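Local coordinates for HTH tetR-type domain-containing protein (Streptomyces coelicolor A3, PDB 3IUV) that is of unknown function but probably binds DNA as a TetR-type transcriptional regulator, at residues A[16-19]-A[20-23]. Sequence-based numbering, arbitrary orientation.
Sequences IDAA and IRVV
With its CG anti to its own carbonyl carbon (chi1 -58°) and the chain bent at chi3 (-42°), the end of Arg21 doubles back over Ala18, three residues earlier. The guanidinium lies with one face over Ala18 CA, and its NH2 sits 3.3 Å from Ala18 CB; Asp17 CB meets the group at its edge, in plane, 3.9 Å from NH1. The charged ends of Asp17 and Arg21 do not pair, since Asp17 OD2 and Arg21 NH1 stay 5.9 Å apart. Each has a partner elsewhere: Asp17 OD1 is hydrogen-bonded to Gln64 on helix 54-73, while Arg21 NH2 forms a salt bridge with Glu39 on helix 33-40. Four successive i to i+4 backbone bonds identify the stretch as alpha-helical, among them Ile20 N to Ile16 O at 2.8 Å and Val22 N to Ala18 O, also 2.8 Å. It belongs to helix 11-24, the first helix of the TetR-type DNA-binding domain, which packs here against helix 33-40 in the predicted helix-turn-helix. Ala19 touches Val36 of helix 33-40 and Leu57 of helix 54-73, so it packs against two helices. One turn apart along the helix, Ile16 CG2 and Ile20 CD1 make a looser apolar contact at 4.3 Å, and both isoleucines also reach Gln64.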
loop_
_atom_site.group_PDB
_atom_site.type_symbol
_atom_site.label_atom_id
_atom_site.label_comp_id
_atom_site.label_asym_id
_atom_site.label_seq_id
_atom_site.Cartn_x
_atom_site.Cartn_y
_atom_site.Cartn_z
ATOM N N ILE A 16 -2.118 -15.433 18.409
ATOM C CA ILE A 16 -2.328 -14.430 17.369
ATOM C C ILE A 16 -1.561 -13.143 17.648
ATOM O O ILE A 16 -0.933 -12.561 16.753
ATOM C CB ILE A 16 -3.804 -14.096 17.248
ATOM C CG1 ILE A 16 -4.553 -15.326 16.728
ATOM C CG2 ILE A 16 -3.996 -12.897 16.338
ATOM C CD1 ILE A 16 -6.047 -15.154 16.685
ATOM N N ASP A 17 -1.622 -12.700 18.899
ATOM C CA ASP A 17 -0.952 -11.473 19.301
ATOM C C ASP A 17 0.532 -11.609 19.081
ATOM O O ASP A 17 1.191 -10.694 18.608
ATOM C CB ASP A 17 -1.239 -11.180 20.768
ATOM C CG ASP A 17 -2.641 -10.631 20.981
ATOM O OD1 ASP A 17 -3.116 -9.855 20.120
ATOM O OD2 ASP A 17 -3.269 -10.973 22.004
ATOM N N ALA A 18 1.052 -12.774 19.426
ATOM C CA ALA A 18 2.458 -13.063 19.229
ATOM C C ALA A 18 2.804 -13.047 17.749
ATOM O O ALA A 18 3.824 -12.487 17.357
ATOM C CB ALA A 18 2.811 -14.409 19.865
ATOM N N ALA A 19 1.954 -13.663 16.930
ATOM C CA ALA A 19 2.153 -13.660 15.490
ATOM C C ALA A 19 2.252 -12.209 15.089
ATOM O O ALA A 19 3.155 -11.799 14.350
ATOM C CB ALA A 19 0.977 -14.301 14.796
ATOM N N ILE A 20 1.307 -11.435 15.607
ATOM C CA ILE A 20 1.277 -10.002 15.395
ATOM C C ILE A 20 2.636 -9.365 15.693
ATOM O O ILE A 20 3.208 -8.690 14.839
ATOM C CB ILE A 20 0.113 -9.349 16.195
ATOM C CG1 ILE A 20 -1.121 -9.214 15.294
ATOM C CG2 ILE A 20 0.511 -7.996 16.769
ATOM C CD1 ILE A 20 -2.436 -8.948 16.039
ATOM N N ARG A 21 3.180 -9.601 16.877
ATOM C CA ARG A 21 4.445 -8.963 17.237
ATOM C C ARG A 21 5.625 -9.458 16.397
ATOM O O ARG A 21 6.497 -8.672 16.004
ATOM C CB ARG A 21 4.734 -9.136 18.727
ATOM C CG ARG A 21 3.641 -8.576 19.618
ATOM C CD ARG A 21 4.024 -8.721 21.072
ATOM N NE ARG A 21 4.625 -10.028 21.332
ATOM C CZ ARG A 21 3.934 -11.148 21.534
ATOM N NH1 ARG A 21 2.604 -11.128 21.503
ATOM N NH2 ARG A 21 4.572 -12.291 21.765
ATOM N N VAL A 22 5.648 -10.758 16.126
ATOM C CA VAL A 22 6.709 -11.340 15.321
ATOM C C VAL A 22 6.874 -10.598 13.979
ATOM O O VAL A 22 7.994 -10.393 13.518
ATOM C CB VAL A 22 6.502 -12.876 15.129
ATOM C CG1 VAL A 22 7.507 -13.457 14.142
ATOM C CG2 VAL A 22 6.615 -13.601 16.466
ATOM N N VAL A 23 5.772 -10.151 13.382
ATOM C CA VAL A 23 5.802 -9.642 12.004
ATOM C C VAL A 23 6.154 -8.155 11.804
ATOM O O VAL A 23 6.958 -7.821 10.939
ATOM C CB VAL A 23 4.481 -9.924 11.286
ATOM C CG1 VAL A 23 4.280 -11.419 11.120
ATOM C CG2 VAL A 23 3.349 -9.319 12.063
#